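Mandelate racemase/muconate lactonizing protein (Paenibacillus sp., PDB 3V5C) probably acts as a galacturonate dehydratase of the enolase superfamily, eliminating water from the sugar acid with the help of magnesium. Local coordinates at residues A201-I206 and N228-E233; V128-T133 and K162-F167. The protein carries 1 engineered substitution. All coordinates share one frame; numbering follows the deposited sequence.

Contact 1 (A201-I206 and N228-E233); sequences AGKIMI and NLYWLE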
loop_
_atom_site.group_PDB
_atom_site.type_symbol
_atom_site.label_atom_id
_atom_site.label_comp_id
_atom_site.label_asym_id
_atom_site.label_seq_id
_atom_site.Cartn_x
_atom_site.Cartn_y
_atom_site.Cartn_z
ATOM N N ALA A 201 6.537 -21.764 5.370
ATOM C CA ALA A 201 5.383 -20.955 5.762
ATOM C C ALA A 201 5.468 -19.513 5.234
ATOM O O ALA A 201 4.592 -18.697 5.514
ATOM C CB ALA A 201 5.200 -20.974 7.282
ATOM N N GLY A 202 6.516 -19.211 4.479
ATOM C CA GLY A 202 6.709 -17.873 3.927
ATOM C C GLY A 202 6.063 -17.738 2.552
ATOM O O GLY A 202 6.400 -18.481 1.639
ATOM N N LYS A 203 5.125 -16.808 2.405
ATOM C CA LYS A 203 4.444 -16.622 1.124
ATOM C C LYS A 203 5.328 -15.812 0.185
ATOM O O LYS A 203 5.917 -14.789 0.578
ATOM C CB LYS A 203 3.093 -15.916 1.322
ATOM C CG LYS A 203 2.106 -16.732 2.130
ATOM C CD LYS A 203 0.786 -16.003 2.263
ATOM C CE LYS A 203 -0.270 -16.870 2.942
ATOM N NZ LYS A 203 -0.013 -17.049 4.403
ATOM N N ILE A 204 5.415 -16.266 -1.063
ATOM C CA ILE A 204 6.230 -15.592 -2.059
ATOM C C ILE A 204 5.326 -15.018 -3.136
ATOM O O ILE A 204 4.465 -15.717 -3.662
ATOM C CB ILE A 204 7.195 -16.592 -2.727
ATOM C CG1 ILE A 204 8.133 -17.192 -1.680
ATOM C CG2 ILE A 204 7.972 -15.928 -3.854
ATOM C CD1 ILE A 204 9.000 -16.166 -1.006
ATOM N N MET A 205 5.512 -13.738 -3.445
ATOM C CA MET A 205 4.787 -13.093 -4.534
ATOM C C MET A 205 5.783 -12.594 -5.576
ATOM O O MET A 205 6.921 -12.264 -5.239
ATOM C CB MET A 205 3.948 -11.920 -4.008
ATOM C CG MET A 205 2.806 -12.313 -3.074
ATOM S SD MET A 205 3.333 -12.827 -1.423
ATOM C CE MET A 205 3.977 -11.302 -0.756
ATOM N N ILE A 206 5.368 -12.547 -6.840
ATOM C CA ILE A 206 6.216 -11.969 -7.869
ATOM C C ILE A 206 5.524 -10.837 -8.620
ATOM O O ILE A 206 4.333 -10.890 -8.861
ATOM C CB ILE A 206 6.805 -13.032 -8.828
ATOM C CG1 ILE A 206 5.712 -13.750 -9.624
ATOM C CG2 ILE A 206 7.649 -14.053 -8.033
ATOM C CD1 ILE A 206 6.298 -14.754 -10.657
ATOM N N ASN A 228 6.188 -22.822 -4.338
ATOM C CA ASN A 228 4.848 -22.351 -4.024
ATOM C C ASN A 228 4.827 -20.836 -4.140
ATOM O O ASN A 228 5.514 -20.141 -3.397
ATOM C CB ASN A 228 4.396 -22.829 -2.642
ATOM C CG ASN A 228 4.318 -24.347 -2.548
ATOM O OD1 ASN A 228 4.908 -24.956 -1.654
ATOM N ND2 ASN A 228 3.594 -24.964 -3.480
ATOM N N LEU A 229 4.080 -20.346 -5.122
ATOM C CA LEU A 229 3.946 -18.919 -5.383
ATOM C C LEU A 229 2.545 -18.525 -4.968
ATOM O O LEU A 229 1.567 -19.143 -5.397
ATOM C CB LEU A 229 4.106 -18.633 -6.875
ATOM C CG LEU A 229 5.483 -18.851 -7.496
ATOM C CD1 LEU A 229 5.380 -18.611 -8.983
ATOM C CD2 LEU A 229 6.484 -17.893 -6.862
ATOM N N TYR A 230 2.445 -17.484 -4.153
ATOM C CA TYR A 230 1.158 -17.043 -3.648
ATOM C C TYR A 230 0.391 -16.231 -4.684
ATOM O O TYR A 230 -0.779 -16.499 -4.938
ATOM C CB TYR A 230 1.334 -16.254 -2.351
ATOM C CG TYR A 230 0.024 -15.933 -1.673
ATOM C CD1 TYR A 230 -0.724 -16.934 -1.076
ATOM C CD2 TYR A 230 -0.466 -14.645 -1.641
ATOM C CE1 TYR A 230 -1.929 -16.654 -0.472
ATOM C CE2 TYR A 230 -1.669 -14.353 -1.036
ATOM C CZ TYR A 230 -2.392 -15.367 -0.454
ATOM O OH TYR A 230 -3.584 -15.091 0.171
ATOM N N TRP A 231 1.027 -15.199 -5.242
ATOM C CA TRP A 231 0.422 -14.512 -6.378
ATOM C C TRP A 231 1.410 -13.976 -7.397
ATOM O O TRP A 231 2.617 -13.824 -7.117
ATOM C CB TRP A 231 -0.541 -13.415 -5.915
ATOM C CG TRP A 231 0.007 -12.065 -5.476
ATOM C CD1 TRP A 231 0.934 -11.274 -6.110
ATOM C CD2 TRP A 231 -0.459 -11.305 -4.355
ATOM N NE1 TRP A 231 1.096 -10.091 -5.421
ATOM C CE2 TRP A 231 0.248 -10.085 -4.347
ATOM C CE3 TRP A 231 -1.389 -11.556 -3.337
ATOM C CZ2 TRP A 231 0.068 -9.112 -3.340
ATOM C CZ3 TRP A 231 -1.581 -10.579 -2.345
ATOM C CH2 TRP A 231 -0.861 -9.378 -2.366
ATOM N N LEU A 232 0.865 -13.747 -8.586
ATOM C CA LEU A 232 1.547 -13.124 -9.704
ATOM C C LEU A 232 0.918 -11.772 -9.972
ATOM O O LEU A 232 -0.261 -11.687 -10.334
ATOM C CB LEU A 232 1.373 -14.003 -10.942
ATOM C CG LEU A 232 1.733 -13.382 -12.293
ATOM C CD1 LEU A 232 3.221 -13.181 -12.395
ATOM C CD2 LEU A 232 1.243 -14.263 -13.436
ATOM N N GLU A 233 1.714 -10.725 -9.820
ATOM C CA GLU A 233 1.250 -9.349 -9.935
ATOM C C GLU A 233 1.797 -8.693 -11.198
ATOM O O GLU A 233 2.995 -8.803 -11.521
ATOM C CB GLU A 233 1.689 -8.591 -8.670
ATOM C CG GLU A 233 1.751 -7.089 -8.729
ATOM C CD GLU A 233 1.918 -6.495 -7.331
ATOM O OE1 GLU A 233 1.890 -7.275 -6.372
ATOM O OE2 GLU A 233 2.058 -5.266 -7.218
HETATM O O HOH W 1 4.233 -18.855 -1.558
#
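Three backbone hydrogen bonds join I204 and I206 to the segment 228-233. Y230 N donates to I204 O at 2.7 Å. I206 N then reaches W231 O at 3.0 Å, and I206 O receives E233 N at 2.8 Å. All three are close to straight. The last two set I206 beside L232 in parallel pairing. The pairing is less regular before that point. Y230 has helix-like backbone angles, and the buried W231 N finds no partner. One water extends the polar link beyond Y230, accepting from I204 N and donating to N228 O.

W231 NE1 donates to E233 OE1 within its own strand, with the oxygen tilted out of the indole plane. Q283 also bonds E233 OE1, and K168 forms a salt bridge with E233 OE2. This carboxylate side chain is about 7 Å from a bound magnesium ion.

Two CH-pi contacts lie on the side of Y230 and W231. K203 CD sits over one face of the Y230 ring, 3.9 Å from its centroid. In one of its two conformers, M205 places CG over the W231 five-membered ring, 3.5 Å from its centroid. W231 CG lies between its backbone N and carbonyl carbon (chi1 80°), and the indole is turned back toward M205. On the other side the packing is aliphatic. I206 CG1 meets L232 CD1 at 3.8 Å, and I204 CG2 meets L229 CD2 at 3.9 Å.

The two strands belong to one beta-alpha-beta unit of the enolase-type barrel. Its connecting helix 214-223 touches L229 and L232. Helix 180-198 packs on I204, I206 and L229. The sheet continues through strand 167-170 beside M205 and strand 258-261 beside L232.

Contact 2 (V128-T133 and K162-F167); sequences VPCYDT and KGQRHF
D132 and H166 form the one direct hydrogen bond between the segments. D132 N donates to H166 O over 2.8 Å, nearly straight at 174°, although the donor is tilted out of the carbonyl plane. This bond sets D132 beside F167 in parallel pairing.

The tight part lies around D132. Its CB packs 3.6 Å from F167 CD2. D132 CB also meets Q164 CG at 3.8 Å. The D132 carboxylate swings anti to its own N (chi1 -178°), which carries OD2 along the F167 ring; S134 binds OD1. The Q164 chain bends at chi2 (-65°) and crosses the D132 side chain at about a right angle. On the other side of the strand, Y131 CB rests on H166 CB at 3.8 Å, and the Y131 hydroxyl goes on to K168.

The looser part lies toward C130, where a water replaces direct bonding. It donates to C130 O and to Q164 OE1, and accepts from R165 N. Q164 OE1 is 3.7 Å from C130 SG. The H166 ring turns its edge to C130 O, with CD2 3.3 Å away, while ND1 is bonded by K203 N. H166 and R165 are partly exposed, and R165 folds back so that NH1 bonds Q164 O.

Helix 145-161 ends in a Schellman motif with G163 as C-prime, and the loop then leads into strand 167-170. Strand 126-135 thus gains a parallel neighbour. It pairs with strand 335-337 in parallel and with strand 356-359 in antiparallel fashion, and I352 of strand 351-353 touches C130 and Q164.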
loop_
_atom_site.group_PDB
_atom_site.type_symbol
_atom_site.label_atom_id
_atom_site.label_comp_id
_atom_site.label_asym_id
_atom_site.label_seq_id
_atom_site.Cartn_x
_atom_site.Cartn_y
_atom_site.Cartn_z
ATOM N N VAL A 128 -2.050 -7.378 11.520
ATOM C CA VAL A 128 -2.377 -7.482 10.103
ATOM C C VAL A 128 -1.206 -8.106 9.343
ATOM O O VAL A 128 -0.067 -7.699 9.528
ATOM C CB VAL A 128 -2.657 -6.063 9.517
ATOM C CG1 VAL A 128 -3.218 -6.135 8.122
ATOM C CG2 VAL A 128 -3.623 -5.291 10.410
ATOM N N PRO A 129 -1.480 -9.095 8.484
ATOM C CA PRO A 129 -0.368 -9.645 7.697
ATOM C C PRO A 129 0.335 -8.573 6.868
ATOM O O PRO A 129 -0.310 -7.668 6.357
ATOM C CB PRO A 129 -1.061 -10.645 6.762
ATOM C CG PRO A 129 -2.323 -11.018 7.495
ATOM C CD PRO A 129 -2.759 -9.757 8.181
ATOM N N CYS A 130 1.649 -8.670 6.733
ATOM C CA CYS A 130 2.364 -7.786 5.827
ATOM C C CYS A 130 3.367 -8.584 5.021
ATOM O O CYS A 130 3.650 -9.746 5.329
ATOM C CB CYS A 130 3.107 -6.691 6.586
ATOM S SG CYS A 130 4.352 -7.258 7.802
ATOM N N TYR A 131 3.904 -7.950 3.987
ATOM C CA TYR A 131 4.968 -8.556 3.207
ATOM C C TYR A 131 6.017 -7.532 2.861
ATOM O O TYR A 131 5.765 -6.332 2.828
ATOM C CB TYR A 131 4.447 -9.244 1.921
ATOM C CG TYR A 131 3.915 -8.328 0.821
ATOM C CD1 TYR A 131 4.782 -7.624 -0.012
ATOM C CD2 TYR A 131 2.553 -8.207 0.594
ATOM C CE1 TYR A 131 4.307 -6.818 -1.025
ATOM C CE2 TYR A 131 2.060 -7.407 -0.430
ATOM C CZ TYR A 131 2.941 -6.703 -1.228
ATOM O OH TYR A 131 2.483 -5.901 -2.241
ATOM N N ASP A 132 7.227 -8.033 2.649
ATOM C CA ASP A 132 8.375 -7.201 2.382
ATOM C C ASP A 132 8.414 -6.910 0.893
ATOM O O ASP A 132 8.653 -7.816 0.093
ATOM C CB ASP A 132 9.624 -7.974 2.811
ATOM C CG ASP A 132 10.897 -7.190 2.623
ATOM O OD1 ASP A 132 10.866 -6.101 2.023
ATOM O OD2 ASP A 132 11.959 -7.692 3.060
ATOM N N THR A 133 8.194 -5.648 0.517
ATOM C CA THR A 133 8.111 -5.279 -0.898
ATOM C C THR A 133 9.432 -4.770 -1.509
ATOM O O THR A 133 9.456 -4.339 -2.664
ATOM C CB THR A 133 7.000 -4.205 -1.082
ATOM O OG1 THR A 133 6.571 -4.171 -2.451
ATOM C CG2 THR A 133 7.510 -2.832 -0.664
ATOM N N LYS A 162 14.163 -8.541 10.613
ATOM C CA LYS A 162 13.299 -7.482 11.132
ATOM C C LYS A 162 11.819 -7.882 11.188
ATOM O O LYS A 162 10.934 -7.021 11.255
ATOM C CB LYS A 162 13.491 -6.198 10.317
ATOM C CG LYS A 162 14.918 -5.633 10.389
ATOM C CD LYS A 162 15.039 -4.272 9.687
ATOM C CE LYS A 162 15.051 -4.420 8.168
ATOM N NZ LYS A 162 15.399 -3.115 7.504
ATOM N N GLY A 163 11.551 -9.184 11.172
ATOM C CA GLY A 163 10.209 -9.695 11.379
ATOM C C GLY A 163 9.426 -10.060 10.131
ATOM O O GLY A 163 8.286 -10.504 10.242
ATOM N N GLN A 164 10.010 -9.879 8.950
ATOM C CA GLN A 164 9.283 -10.187 7.710
ATOM C C GLN A 164 9.298 -11.696 7.453
ATOM O O GLN A 164 10.327 -12.345 7.675
ATOM C CB GLN A 164 9.890 -9.458 6.507
ATOM C CG GLN A 164 9.825 -7.925 6.580
ATOM C CD GLN A 164 8.404 -7.373 6.560
ATOM O OE1 GLN A 164 7.493 -7.971 5.980
ATOM N NE2 GLN A 164 8.214 -6.222 7.202
ATOM N N ARG A 165 8.170 -12.250 7.005
ATOM C CA ARG A 165 8.081 -13.674 6.680
ATOM C C ARG A 165 7.616 -13.925 5.242
ATOM O O ARG A 165 7.741 -15.037 4.713
ATOM C CB ARG A 165 7.141 -14.388 7.665
ATOM C CG ARG A 165 7.647 -14.374 9.115
ATOM C CD ARG A 165 8.922 -15.214 9.264
ATOM N NE ARG A 165 9.442 -15.232 10.639
ATOM C CZ ARG A 165 10.366 -14.390 11.102
ATOM N NH1 ARG A 165 10.874 -13.436 10.318
ATOM N NH2 ARG A 165 10.789 -14.496 12.363
ATOM N N HIS A 166 7.059 -12.884 4.631
ATOM C CA HIS A 166 6.492 -12.966 3.285
ATOM C C HIS A 166 7.153 -11.932 2.416
ATOM O O HIS A 166 7.455 -10.828 2.887
ATOM C CB HIS A 166 4.993 -12.702 3.374
ATOM C CG HIS A 166 4.340 -13.475 4.471
ATOM N ND1 HIS A 166 4.334 -14.852 4.496
ATOM C CD2 HIS A 166 3.709 -13.074 5.600
ATOM C CE1 HIS A 166 3.717 -15.269 5.586
ATOM N NE2 HIS A 166 3.317 -14.211 6.268
ATOM N N PHE A 167 7.345 -12.270 1.142
ATOM C CA PHE A 167 8.215 -11.465 0.293
ATOM C C PHE A 167 7.673 -11.294 -1.113
ATOM O O PHE A 167 7.241 -12.259 -1.728
ATOM C CB PHE A 167 9.610 -12.102 0.230
ATOM C CG PHE A 167 10.267 -12.238 1.576
ATOM C CD1 PHE A 167 10.079 -13.386 2.341
ATOM C CD2 PHE A 167 11.049 -11.206 2.085
ATOM C CE1 PHE A 167 10.682 -13.509 3.621
ATOM C CE2 PHE A 167 11.652 -11.319 3.352
ATOM C CZ PHE A 167 11.463 -12.469 4.114
HETATM O O HOH W 2 6.243 -10.393 6.208
#

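How the contacts relate
Both contacts are mostly buried and belong to the same sheet, with centres about 12 Å apart. Contact 1 joins two successive barrel strands, so backbone bonds and apolar side chains dominate. Contact 2 joins a strand to the loop that enters the next one. It has one direct hydrogen bond, a water bridge at one end and close side-chain packing at the other. F167 ties them together: its N and O probably bond K203 O and M205 N, respectively. Strand 167-170 therefore lies between strands 126-135 and 204-207. Contact 1 comes nearer the magnesium ion, through E233; the Y131 side chain of contact 2 is about 13 Å from it.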